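Glycerol uptake operon antiterminator regulatory protein (Listeria monocytogenes str. 4b, PDB 3KTS) probably acts as a glycerol-3-phosphate-responsive antiterminator that lets transcription of the glycerol uptake operon run on past a terminator. Local coordinates at residues 41-44 with 45-49; 75-78 with 79-83; 163-166 with 167-171; 143-146 with 147-151; 8-11 with 12-16. All coordinates share one frame; numbering follows the deposited sequence.

Contact 1: residues 41-44 with 45-49; sequences AQLK and ALVKY
In the beta-alpha-beta unit of strand 32-39, helix 43-52 and strand 56-60, around the start of the helix, Gln42, Leu43 and Lys44 each meet the residue four places on. Three successive backbone bonds bind this turn: Leu46 N donates to Gln42 O at 3.2 Å, Val47 N to Leu43 O at 3.1 Å and Lys48 N to Lys44 O at 3.1 Å. On the buried side, Leu43 CD1 faces Val47 CG2 at 4.4 Å, a loose apolar touch between neighbouring turns. Val47 holds CG1 opposite its backbone N (chi1 176°), which leaves CG2 beside that N, turned back over Leu43 O at 3.4 Å. Leu46 likewise lies over the preceding turn, its CG 3.2 Å from Gln42 O. Lys44 and Lys48 take the exposed side, where long charged chains can stay hydrated. Their chains bend so that the two ammonium nitrogens, Lys44 NZ and Lys48 NZ, stand 5.3 Å apart without touching; the like charges probably disfavour any closer approach. The sorting of residue types follows the neighbours. Leu43 and Val47 pack on helix 71-81, both touching Ile81 and Leu43 also touching Leu77, whereas Leu46 reaches Met22 of helix 20-25, so that helix 43-52 is wedged between the helices before and after it around the barrel.

Contact 2: residues 75-78 with 79-83; sequences DFLC and TEICP
Phe76 swings its ring out with CG opposite the backbone N (chi1 175°), while Thr79 turns OG1 between its own N and carbonyl carbon (chi1 61°), back to the previous turn. The ring thereby comes against the last turn of helix 71-81: CZ of Phe76 meets CD1 of Ile81 at 3.4 Å, and CD2 of Phe76 lies 4.0 Å from CB of Glu80, both approaches oblique. Apolar Leu77 and Ile81 pack against helix 43-52. The threonine hydroxyl donates to Asp75 O at 2.7 Å from above the carbonyl plane, beside Thr79 N, which reaches the same oxygen at 2.9 Å. Further on the helix widens into a pi-type turn. Phe76 O accepts Glu80 N at 2.9 Å and, weakly, Ile81 N, and Leu77 O accepts Cys82 N at 2.7 Å. Cys82 then leaves the helix with positive phi, and Pro83, which has no N-H to offer, brings CD to within 3.4 Å of Leu77 O. The carboxylate of Asp75 belongs to another partnership, OD1 bonding His100 NE2. Asp75 O thus gains a side-chain donor and Leu77 O swaps its i+4 donor for one at i+5, so the widened turn keeps its carbonyls bonded as the helix ends.

Contact 3: residues 163-166 with 167-171; sequences EQVN and QVIAS
Val165 and Ile169 form the close-packed side of this turn, whereas Glu163, Asn166 and Gln167 occupy its solvent side. The two aliphatic chains run side by side in the same direction, Val165 CG1 against Ile169 CD1 at 3.8 Å. Ile169 places CG1 beside its own backbone N, opposite the carbonyl carbon (chi1 -77°), which carries the chain back over Val165 O. Val168 completes the buried side; its CG1 sits between backbone N and carbonyl carbon, close to both Gln164 O and Val165 O. Beta-branched residues suit this face because their short, stiff branches fill it without needing polar partners. The turn belongs to helix 162-169, which links strand 153-156 to strand 173-178 and so forms the last beta-alpha-beta unit of a TIM-type barrel; Val165, Val168 and Ile169 all rest on Val176 of the second of these strands. Backbone bonds run evenly through both sides, from Gln167 N to Glu163 O (2.9 Å) as far as Ala170 N to Asn166 O (2.9 Å). On the outer side the Gln167 chain leans back on the backbone, CG 3.3 Å from Glu163 O and NE2 3.6 Å from Gln164 CA; between the two side chains the approach is looser, Gln167 NE2 4.1 Å from Gln164 CG, with the amide planes 38° apart. Gln164 uses its own amide differently: OE1 accepts from Glu160 N and Thr161 N, just before the helix. Further along the chain, Ser171 OG donates to Gln167 O at 2.9 Å, a hydroxyl bond to the carbonyl four residues back.

Contact 4: residues 143-146 with 147-151; sequences QKMT and QKLHI
Gln147 lies alongside Gln143, one turn of helix 139-149 further on, and its chain skirts the earlier carbonyl over its whole length. CB stands 3.7 Å from Gln143 O, and CG and CD then pass the same oxygen slightly farther off. At the tip, NE2 of Gln147 meets the aliphatic part of its neighbour, Gln143 CG, at 3.5 Å. The two chains point the same way, but their amide planes are 64° apart, an approach that brings an amide nitrogen against a methylene and not a stack of flat groups. Long polar chains of this kind suit the outer face, where water can serve the amides. Another side of the helix is apolar: Met145, bent along its chain, sets CE beside Leu149 CD1 at 3.9 Å, while also touching Tyr116 and Val120 of helix 113-126. The backbone meanwhile changes its pattern. Gln147 N donates to Gln143 O at 3.3 Å in the usual i+4 way, but Lys148 N turns to Met145 O, only three residues back, at 3.1 Å. This N-H comes from well above the carbonyl plane, 60° out of it. Last, His150 N makes a weak bond to Thr146 O at 3.5 Å, and His150 itself leaves the helix with positive phi. A long i+4 bond, a tilted i+3 bond and a weak final one are consistent with a helix only lightly held at its end, before strand 153-156, while Met145 and Leu149, both touching helix 113-126, add apolar contacts that do not depend on the backbone bonds.

Contact 5: residues 8-11 with 12-16; sequences SNQS and IIPAA
Gln10 reaches past Ser11 to Ile12 and Ile13 where the chain enters strand 12-16, the first strand of the eight-stranded parallel TIM-type barrel. Along residues 8-11, Ser8 comes first, tied by OG to Leu5 O and clear of the strand. After Asn9 the chain swings round to Gln10, the residue that makes the contact. Its CG stands opposite the backbone N (chi1 -169°) and the chain continues extended, which lays it alongside the backbone of the strand: CG passes Ile12 O at 3.5 Å and the amide end comes nearer still. NE2 also donates to Tyr32 O at the start of strand 32-39, so this buried amide bridges strand 12-16, through Ile12 O, to strand 32-39. A glutamine suits the place because its amide can answer backbone carbonyls while its methylenes lie against apolar surroundings. Ser11 follows, its backbone bonding with Val176 of strand 173-178, and it hands the chain over to Ile12. Beyond, Ile13 touches residues of both neighbouring strands, including Val34 and Ala175, whereas Pro14 meets Ile25 of helix 20-25. Ile13 CG1 also approaches Gln10 NE2, at 4.2 Å. The polar link across the contact is a single one: Gln10 NE2 donates to Ile12 O at 3.2 Å, with an N-H...O angle of 144° and the nitrogen tilted 19° from the carbonyl plane.

Contact 5 is the buried one, on a barrel strand, and relies on a side-chain amide to serve backbone carbonyls; the other four lie on outer helices, contact 4 being the most superficial. Contacts 1 and 2 sit on adjacent helices and touch through Ile81, their centres about 30 to 35 Å from those of contacts 3 and 4, across the barrel. Contacts 3 and 4 likewise meet at Ser171, while contact 3 also reaches strand 12-16 of contact 5 through Val165. Regular i+4 bonding dominates contacts 1 and 3, whereas the helix ends of contact 2 and contact 4 depart from it, by widening and by shortening respectively.

Contact 1: residues 41-44 with 45-49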
loop_
_atom_site.group_PDB
_atom_site.type_symbol
_atom_site.label_atom_id
_atom_site.label_comp_id
_atom_site.label_asym_id
_atom_site.label_seq_id
_atom_site.Cartn_x
_atom_site.Cartn_y
_atom_site.Cartn_z
ATOM N N ALA A 41 19.313 2.632 -6.303
ATOM C CA ALA A 41 20.678 2.312 -5.895
ATOM C C ALA A 41 20.707 1.637 -4.528
ATOM O O ALA A 41 21.364 0.610 -4.348
ATOM C CB ALA A 41 21.526 3.570 -5.881
ATOM N N GLN A 42 19.974 2.207 -3.578
ATOM C CA GLN A 42 19.959 1.708 -2.208
ATOM C C GLN A 42 18.851 0.685 -1.951
ATOM O O GLN A 42 18.716 0.193 -0.832
ATOM C CB GLN A 42 19.818 2.875 -1.230
ATOM C CG GLN A 42 21.004 3.831 -1.196
ATOM C CD GLN A 42 20.583 5.254 -0.879
ATOM O OE1 GLN A 42 19.790 5.853 -1.608
ATOM N NE2 GLN A 42 21.112 5.802 0.208
ATOM N N LEU A 43 18.092 0.342 -2.991
ATOM C CA LEU A 43 16.827 -0.388 -2.837
ATOM C C LEU A 43 16.901 -1.793 -2.215
ATOM O O LEU A 43 16.196 -2.069 -1.243
ATOM C CB LEU A 43 16.048 -0.413 -4.156
ATOM C CG LEU A 43 14.596 -0.878 -4.038
ATOM C CD1 LEU A 43 13.817 -0.014 -3.063
ATOM C CD2 LEU A 43 13.928 -0.901 -5.399
ATOM N N LYS A 44 17.737 -2.663 -2.785
ATOM C CA LYS A 44 17.871 -4.058 -2.340
ATOM C C LYS A 44 18.278 -4.162 -0.870
ATOM O O LYS A 44 17.748 -4.998 -0.134
ATOM C CB LYS A 44 18.860 -4.812 -3.243
ATOM C CG LYS A 44 19.308 -6.192 -2.759
ATOM C CD LYS A 44 19.996 -6.968 -3.889
ATOM C CE LYS A 44 21.427 -7.396 -3.531
ATOM N NZ LYS A 44 21.520 -8.403 -2.433
ATOM N N ALA A 45 19.200 -3.294 -0.457
ATOM C CA ALA A 45 19.671 -3.232 0.925
ATOM C C ALA A 45 18.553 -2.836 1.886
ATOM O O ALA A 45 18.350 -3.501 2.901
ATOM C CB ALA A 45 20.844 -2.267 1.039
ATOM N N LEU A 46 17.825 -1.772 1.541
ATOM C CA LEU A 46 16.731 -1.240 2.365
ATOM C C LEU A 46 15.583 -2.219 2.585
ATOM O O LEU A 46 14.935 -2.185 3.630
ATOM C CB LEU A 46 16.169 0.042 1.756
ATOM C CG LEU A 46 17.058 1.278 1.690
ATOM C CD1 LEU A 46 16.263 2.492 1.225
ATOM C CD2 LEU A 46 17.723 1.529 3.024
ATOM N N VAL A 47 15.323 -3.071 1.597
ATOM C CA VAL A 47 14.298 -4.104 1.724
ATOM C C VAL A 47 14.801 -5.246 2.618
ATOM O O VAL A 47 14.088 -5.699 3.523
ATOM C CB VAL A 47 13.816 -4.617 0.334
ATOM C CG1 VAL A 47 12.818 -5.772 0.475
ATOM C CG2 VAL A 47 13.189 -3.476 -0.462
ATOM N N LYS A 48 16.036 -5.687 2.380
ATOM C CA LYS A 48 16.619 -6.781 3.161
ATOM C C LYS A 48 16.897 -6.378 4.603
ATOM O O LYS A 48 16.780 -7.209 5.501
ATOM C CB LYS A 48 17.874 -7.352 2.491
ATOM C CG LYS A 48 17.610 -8.038 1.144
ATOM C CD LYS A 48 16.577 -9.158 1.251
ATOM C CE LYS A 48 15.781 -9.317 -0.037
ATOM N NZ LYS A 48 16.575 -9.939 -1.131
ATOM N N TYR A 49 17.230 -5.103 4.821
ATOM C CA TYR A 49 17.443 -4.578 6.173
ATOM C C TYR A 49 16.139 -4.443 6.953
ATOM O O TYR A 49 16.128 -4.576 8.176
ATOM C CB TYR A 49 18.188 -3.239 6.154
ATOM C CG TYR A 49 18.643 -2.787 7.525
ATOM C CD1 TYR A 49 19.718 -3.405 8.164
ATOM C CD2 TYR A 49 17.989 -1.748 8.191
ATOM C CE1 TYR A 49 20.132 -3.000 9.430
ATOM C CE2 TYR A 49 18.399 -1.335 9.453
ATOM C CZ TYR A 49 19.468 -1.964 10.064
ATOM O OH TYR A 49 19.873 -1.557 11.312
#

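Contact 2: residues 75-78 with 79-83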
loop_
_atom_site.group_PDB
_atom_site.type_symbol
_atom_site.label_atom_id
_atom_site.label_comp_id
_atom_site.label_asym_id
_atom_site.label_seq_id
_atom_site.Cartn_x
_atom_site.Cartn_y
_atom_site.Cartn_z
ATOM N N ASP A 75 9.473 -6.971 -12.937
ATOM C CA ASP A 75 10.315 -8.177 -12.947
ATOM C C ASP A 75 11.493 -8.060 -11.979
ATOM O O ASP A 75 11.735 -8.970 -11.193
ATOM C CB ASP A 75 10.826 -8.464 -14.365
ATOM C CG ASP A 75 9.773 -9.111 -15.246
ATOM O OD1 ASP A 75 9.007 -9.945 -14.720
ATOM O OD2 ASP A 75 9.715 -8.795 -16.460
ATOM N N PHE A 76 12.190 -6.925 -12.038
ATOM C CA PHE A 76 13.310 -6.588 -11.152
ATOM C C PHE A 76 12.911 -6.557 -9.681
ATOM O O PHE A 76 13.643 -7.055 -8.824
ATOM C CB PHE A 76 13.883 -5.236 -11.576
ATOM C CG PHE A 76 14.964 -4.696 -10.676
ATOM C CD1 PHE A 76 14.751 -3.531 -9.943
ATOM C CD2 PHE A 76 16.202 -5.322 -10.591
ATOM C CE1 PHE A 76 15.743 -3.009 -9.127
ATOM C CE2 PHE A 76 17.200 -4.812 -9.772
ATOM C CZ PHE A 76 16.975 -3.646 -9.048
ATOM N N LEU A 77 11.745 -5.984 -9.400
ATOM C CA LEU A 77 11.244 -5.886 -8.034
ATOM C C LEU A 77 10.888 -7.244 -7.468
ATOM O O LEU A 77 11.079 -7.484 -6.281
ATOM C CB LEU A 77 10.027 -4.966 -7.963
ATOM C CG LEU A 77 10.213 -3.492 -8.316
ATOM C CD1 LEU A 77 8.918 -2.755 -8.068
ATOM C CD2 LEU A 77 11.352 -2.864 -7.526
ATOM N N CYS A 78 10.390 -8.127 -8.327
ATOM C CA CYS A 78 9.911 -9.440 -7.904
ATOM C C CYS A 78 11.004 -10.497 -7.821
ATOM O O CYS A 78 10.970 -11.357 -6.940
ATOM C CB CYS A 78 8.813 -9.922 -8.844
ATOM S SG CYS A 78 7.323 -8.907 -8.819
ATOM N N THR A 79 11.962 -10.436 -8.743
ATOM C CA THR A 79 13.038 -11.424 -8.810
ATOM C C THR A 79 14.297 -11.006 -8.047
ATOM O O THR A 79 14.979 -11.858 -7.481
ATOM C CB THR A 79 13.425 -11.789 -10.273
ATOM O OG1 THR A 79 13.880 -10.617 -10.966
ATOM C CG2 THR A 79 12.241 -12.404 -11.023
ATOM N N GLU A 80 14.602 -9.710 -8.017
ATOM C CA GLU A 80 15.865 -9.250 -7.421
ATOM C C GLU A 80 15.777 -8.348 -6.193
ATOM O O GLU A 80 16.763 -8.213 -5.471
ATOM C CB GLU A 80 16.779 -8.621 -8.480
ATOM C CG GLU A 80 17.592 -9.644 -9.269
ATOM C CD GLU A 80 19.062 -9.261 -9.419
ATOM O OE1 GLU A 80 19.881 -10.160 -9.715
ATOM O OE2 GLU A 80 19.406 -8.070 -9.235
ATOM N N ILE A 81 14.631 -7.720 -5.950
ATOM C CA ILE A 81 14.485 -6.889 -4.743
ATOM C C ILE A 81 13.664 -7.614 -3.680
ATOM O O ILE A 81 14.072 -7.678 -2.517
ATOM C CB ILE A 81 13.991 -5.438 -5.061
ATOM C CG1 ILE A 81 15.160 -4.453 -5.063
ATOM C CG2 ILE A 81 13.061 -4.899 -3.997
ATOM C CD1 ILE A 81 16.327 -4.810 -5.935
ATOM N N CYS A 82 12.538 -8.182 -4.114
ATOM C CA CYS A 82 11.637 -9.004 -3.293
ATOM C C CYS A 82 11.100 -8.346 -2.018
ATOM O O CYS A 82 11.492 -8.736 -0.911
ATOM C CB CYS A 82 12.288 -10.350 -2.956
ATOM S SG CYS A 82 13.095 -11.133 -4.350
ATOM N N PRO A 83 10.206 -7.343 -2.160
ATOM C CA PRO A 83 9.441 -6.987 -0.973
ATOM C C PRO A 83 8.360 -8.028 -0.740
ATOM O O PRO A 83 8.284 -9.012 -1.469
ATOM C CB PRO A 83 8.824 -5.643 -1.350
ATOM C CG PRO A 83 8.705 -5.685 -2.825
ATOM C CD PRO A 83 9.876 -6.476 -3.307
#

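Contact 3: residues 163-166 with 167-171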
loop_
_atom_site.group_PDB
_atom_site.type_symbol
_atom_site.label_atom_id
_atom_site.label_comp_id
_atom_site.label_asym_id
_atom_site.label_seq_id
_atom_site.Cartn_x
_atom_site.Cartn_y
_atom_site.Cartn_z
ATOM N N GLU A 163 -9.944 8.957 15.463
ATOM C CA GLU A 163 -11.343 9.046 15.044
ATOM C C GLU A 163 -11.463 8.665 13.574
ATOM O O GLU A 163 -12.302 7.843 13.202
ATOM C CB GLU A 163 -11.885 10.470 15.241
ATOM C CG GLU A 163 -12.166 10.863 16.689
ATOM C CD GLU A 163 -10.981 11.521 17.388
ATOM O OE1 GLU A 163 -9.880 10.932 17.414
ATOM O OE2 GLU A 163 -11.163 12.633 17.928
ATOM N N GLN A 164 -10.591 9.261 12.764
ATOM C CA GLN A 164 -10.554 9.060 11.326
ATOM C C GLN A 164 -10.178 7.630 10.941
ATOM O O GLN A 164 -10.750 7.078 9.992
ATOM C CB GLN A 164 -9.588 10.054 10.691
ATOM C CG GLN A 164 -10.091 11.486 10.692
ATOM C CD GLN A 164 -8.998 12.481 10.370
ATOM O OE1 GLN A 164 -7.830 12.258 10.684
ATOM N NE2 GLN A 164 -9.375 13.594 9.745
ATOM N N VAL A 165 -9.232 7.040 11.680
ATOM C CA VAL A 165 -8.847 5.639 11.484
ATOM C C VAL A 165 -10.048 4.739 11.718
ATOM O O VAL A 165 -10.373 3.902 10.880
ATOM C CB VAL A 165 -7.692 5.203 12.423
ATOM C CG1 VAL A 165 -7.445 3.704 12.319
ATOM C CG2 VAL A 165 -6.415 5.943 12.095
ATOM N N ASN A 166 -10.717 4.949 12.847
ATOM C CA ASN A 166 -11.895 4.186 13.225
ATOM C C ASN A 166 -13.054 4.301 12.251
ATOM O O ASN A 166 -13.652 3.291 11.895
ATOM C CB ASN A 166 -12.356 4.622 14.603
ATOM C CG ASN A 166 -11.441 4.142 15.695
ATOM O OD1 ASN A 166 -10.652 3.211 15.500
ATOM N ND2 ASN A 166 -11.552 4.759 16.866
ATOM N N GLN A 167 -13.352 5.532 11.829
ATOM C CA GLN A 167 -14.441 5.837 10.897
ATOM C C GLN A 167 -14.281 5.130 9.558
ATOM O O GLN A 167 -15.246 4.590 9.014
ATOM C CB GLN A 167 -14.534 7.347 10.655
ATOM C CG GLN A 167 -15.289 8.124 11.722
ATOM C CD GLN A 167 -15.127 9.630 11.582
ATOM O OE1 GLN A 167 -16.038 10.392 11.905
ATOM N NE2 GLN A 167 -13.963 10.067 11.104
ATOM N N VAL A 168 -13.057 5.129 9.038
ATOM C CA VAL A 168 -12.793 4.545 7.729
ATOM C C VAL A 168 -12.714 3.009 7.779
ATOM O O VAL A 168 -13.125 2.336 6.837
ATOM C CB VAL A 168 -11.571 5.220 7.021
ATOM C CG1 VAL A 168 -10.226 4.719 7.556
ATOM C CG2 VAL A 168 -11.662 5.032 5.533
ATOM N N ILE A 169 -12.226 2.475 8.898
ATOM C CA ILE A 169 -12.137 1.027 9.114
ATOM C C ILE A 169 -13.537 0.450 9.342
ATOM O O ILE A 169 -13.837 -0.662 8.895
ATOM C CB ILE A 169 -11.125 0.682 10.259
ATOM C CG1 ILE A 169 -9.692 0.819 9.738
ATOM C CG2 ILE A 169 -11.332 -0.724 10.820
ATOM C CD1 ILE A 169 -8.612 0.489 10.754
ATOM N N ALA A 170 -14.402 1.232 9.984
ATOM C CA ALA A 170 -15.794 0.829 10.183
ATOM C C ALA A 170 -16.626 0.940 8.905
ATOM O O ALA A 170 -17.733 0.412 8.836
ATOM C CB ALA A 170 -16.431 1.639 11.288
ATOM N N SER A 171 -16.095 1.642 7.909
ATOM C CA SER A 171 -16.765 1.803 6.627
ATOM C C SER A 171 -16.493 0.636 5.678
ATOM O O SER A 171 -17.216 0.446 4.697
ATOM C CB SER A 171 -16.330 3.110 5.979
ATOM O OG SER A 171 -16.879 4.213 6.671
#

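Contact 4: residues 143-146 with 147-151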
loop_
_atom_site.group_PDB
_atom_site.type_symbol
_atom_site.label_atom_id
_atom_site.label_comp_id
_atom_site.label_asym_id
_atom_site.label_seq_id
_atom_site.Cartn_x
_atom_site.Cartn_y
_atom_site.Cartn_z
ATOM N N GLN A 143 -16.859 3.150 1.842
ATOM C CA GLN A 143 -18.067 2.342 1.989
ATOM C C GLN A 143 -18.657 1.940 0.632
ATOM O O GLN A 143 -18.877 0.752 0.384
ATOM C CB GLN A 143 -19.105 3.080 2.845
ATOM C CG GLN A 143 -20.275 2.212 3.296
ATOM C CD GLN A 143 -20.971 2.756 4.531
ATOM O OE1 GLN A 143 -21.217 3.959 4.646
ATOM N NE2 GLN A 143 -21.297 1.866 5.465
ATOM N N LYS A 144 -18.885 2.930 -0.237
ATOM C CA LYS A 144 -19.391 2.714 -1.602
ATOM C C LYS A 144 -18.527 1.734 -2.385
ATOM O O LYS A 144 -19.047 0.883 -3.112
ATOM C CB LYS A 144 -19.447 4.032 -2.385
ATOM C CG LYS A 144 -20.685 4.895 -2.172
ATOM C CD LYS A 144 -20.566 6.186 -2.992
ATOM C CE LYS A 144 -21.594 7.234 -2.581
ATOM N NZ LYS A 144 -22.913 7.024 -3.245
ATOM N N MET A 145 -17.212 1.855 -2.237
ATOM C CA MET A 145 -16.275 1.064 -3.024
ATOM C C MET A 145 -16.278 -0.396 -2.581
ATOM O O MET A 145 -16.254 -1.305 -3.410
ATOM C CB MET A 145 -14.862 1.642 -2.917
ATOM C CG MET A 145 -14.436 2.465 -4.122
ATOM S SD MET A 145 -13.321 1.569 -5.218
ATOM C CE MET A 145 -14.409 0.285 -5.832
ATOM N N THR A 146 -16.308 -0.611 -1.270
ATOM C CA THR A 146 -16.226 -1.956 -0.712
ATOM C C THR A 146 -17.455 -2.781 -1.081
ATOM O O THR A 146 -17.367 -3.996 -1.264
ATOM C CB THR A 146 -16.082 -1.924 0.820
ATOM O OG1 THR A 146 -16.891 -0.870 1.358
ATOM C CG2 THR A 146 -14.630 -1.694 1.214
ATOM N N GLN A 147 -18.600 -2.114 -1.188
ATOM C CA GLN A 147 -19.860 -2.795 -1.457
ATOM C C GLN A 147 -20.049 -3.034 -2.951
ATOM O O GLN A 147 -21.142 -3.376 -3.402
ATOM C CB GLN A 147 -21.035 -1.986 -0.902
ATOM C CG GLN A 147 -21.361 -2.284 0.553
ATOM C CD GLN A 147 -22.150 -1.171 1.213
ATOM O OE1 GLN A 147 -23.115 -0.659 0.647
ATOM N NE2 GLN A 147 -21.741 -0.790 2.418
ATOM N N LYS A 148 -18.977 -2.850 -3.715
ATOM C CA LYS A 148 -19.051 -2.923 -5.170
ATOM C C LYS A 148 -18.622 -4.296 -5.676
ATOM O O LYS A 148 -19.380 -4.979 -6.364
ATOM C CB LYS A 148 -18.184 -1.833 -5.805
ATOM C CG LYS A 148 -18.952 -0.585 -6.208
ATOM C CD LYS A 148 -19.643 -0.771 -7.548
ATOM C CE LYS A 148 -21.150 -0.617 -7.419
ATOM N NZ LYS A 148 -21.796 -0.355 -8.735
ATOM N N LEU A 149 -17.402 -4.693 -5.332
ATOM C CA LEU A 149 -16.841 -5.951 -5.811
ATOM C C LEU A 149 -16.619 -6.930 -4.663
ATOM O O LEU A 149 -16.774 -8.139 -4.827
ATOM C CB LEU A 149 -15.526 -5.703 -6.553
ATOM C CG LEU A 149 -15.573 -4.687 -7.697
ATOM C CD1 LEU A 149 -14.993 -3.353 -7.254
ATOM C CD2 LEU A 149 -14.838 -5.218 -8.918
ATOM N N HIS A 150 -16.257 -6.397 -3.500
ATOM C CA HIS A 150 -15.411 -7.119 -2.558
ATOM C C HIS A 150 -14.131 -7.607 -3.228
ATOM O O HIS A 150 -13.974 -8.798 -3.496
ATOM C CB HIS A 150 -16.171 -8.302 -1.954
ATOM C CG HIS A 150 -15.918 -8.500 -0.492
ATOM N ND1 HIS A 150 -16.151 -7.514 0.444
ATOM C CD2 HIS A 150 -15.452 -9.568 0.196
ATOM C CE1 HIS A 150 -15.839 -7.968 1.645
ATOM N NE2 HIS A 150 -15.413 -9.212 1.522
ATOM N N ILE A 151 -13.219 -6.679 -3.496
ATOM C CA ILE A 151 -11.846 -6.793 -3.017
ATOM C C ILE A 151 -11.625 -5.944 -1.769
ATOM O O ILE A 151 -12.244 -4.894 -1.604
ATOM C CB ILE A 151 -10.834 -6.371 -4.099
ATOM C CG1 ILE A 151 -10.927 -7.303 -5.309
ATOM C CG2 ILE A 151 -9.422 -6.363 -3.534
ATOM C CD1 ILE A 151 -10.854 -6.586 -6.640
#

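Contact 5: residues 8-11 with 12-16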
loop_
_atom_site.group_PDB
_atom_site.type_symbol
_atom_site.label_atom_id
_atom_site.label_comp_id
_atom_site.label_asym_id
_atom_site.label_seq_id
_atom_site.Cartn_x
_atom_site.Cartn_y
_atom_site.Cartn_z
ATOM N N SER A 8 -4.149 -9.021 8.802
ATOM C CA SER A 8 -5.325 -9.135 9.653
ATOM C C SER A 8 -4.897 -8.730 11.057
ATOM O O SER A 8 -3.784 -9.054 11.485
ATOM C CB SER A 8 -5.870 -10.566 9.650
ATOM O OG SER A 8 -6.318 -10.942 8.357
ATOM N N ASN A 9 -5.779 -8.011 11.752
ATOM C CA ASN A 9 -5.508 -7.424 13.080
ATOM C C ASN A 9 -4.303 -6.474 13.151
ATOM O O ASN A 9 -3.694 -6.294 14.211
ATOM C CB ASN A 9 -5.456 -8.493 14.190
ATOM C CG ASN A 9 -6.825 -8.778 14.798
ATOM O OD1 ASN A 9 -7.030 -9.823 15.419
ATOM N ND2 ASN A 9 -7.763 -7.847 14.629
ATOM N N GLN A 10 -3.968 -5.881 12.009
ATOM C CA GLN A 10 -3.034 -4.773 11.956
ATOM C C GLN A 10 -3.736 -3.600 11.290
ATOM O O GLN A 10 -3.989 -3.627 10.087
ATOM C CB GLN A 10 -1.776 -5.149 11.186
ATOM C CG GLN A 10 -0.676 -4.116 11.333
ATOM C CD GLN A 10 0.482 -4.378 10.416
ATOM O OE1 GLN A 10 0.607 -5.469 9.859
ATOM N NE2 GLN A 10 1.337 -3.372 10.237
ATOM N N SER A 11 -4.051 -2.584 12.089
ATOM C CA SER A 11 -4.877 -1.459 11.660
ATOM C C SER A 11 -4.064 -0.330 11.040
ATOM O O SER A 11 -4.481 0.266 10.047
ATOM C CB SER A 11 -5.691 -0.931 12.836
ATOM O OG SER A 11 -6.535 -1.947 13.340
ATOM N N ILE A 12 -2.917 -0.031 11.638
ATOM C CA ILE A 12 -2.009 0.967 11.104
ATOM C C ILE A 12 -0.873 0.258 10.378
ATOM O O ILE A 12 -0.228 -0.651 10.917
ATOM C CB ILE A 12 -1.480 1.929 12.212
ATOM C CG1 ILE A 12 -2.485 3.045 12.483
ATOM C CG2 ILE A 12 -0.175 2.597 11.812
ATOM C CD1 ILE A 12 -3.516 2.709 13.515
ATOM N N ILE A 13 -0.676 0.647 9.127
ATOM C CA ILE A 13 0.474 0.228 8.362
ATOM C C ILE A 13 1.285 1.496 8.143
ATOM O O ILE A 13 0.919 2.322 7.312
ATOM C CB ILE A 13 0.066 -0.413 7.023
ATOM C CG1 ILE A 13 -0.960 -1.536 7.248
ATOM C CG2 ILE A 13 1.298 -0.939 6.307
ATOM C CD1 ILE A 13 -1.475 -2.191 5.972
ATOM N N PRO A 14 2.362 1.683 8.927
ATOM C CA PRO A 14 3.188 2.884 8.828
ATOM C C PRO A 14 3.802 3.071 7.447
ATOM O O PRO A 14 4.165 2.095 6.792
ATOM C CB PRO A 14 4.288 2.640 9.872
ATOM C CG PRO A 14 4.300 1.182 10.095
ATOM C CD PRO A 14 2.865 0.775 9.972
ATOM N N ALA A 15 3.903 4.325 7.022
ATOM C CA ALA A 15 4.401 4.654 5.694
ATOM C C ALA A 15 5.660 5.503 5.791
ATOM O O ALA A 15 5.611 6.641 6.247
ATOM C CB ALA A 15 3.319 5.375 4.889
ATOM N N ALA A 16 6.783 4.940 5.355
ATOM C CA ALA A 16 8.074 5.607 5.450
ATOM C C ALA A 16 8.385 6.441 4.214
ATOM O O ALA A 16 8.339 5.929 3.094
ATOM C CB ALA A 16 9.180 4.580 5.680
#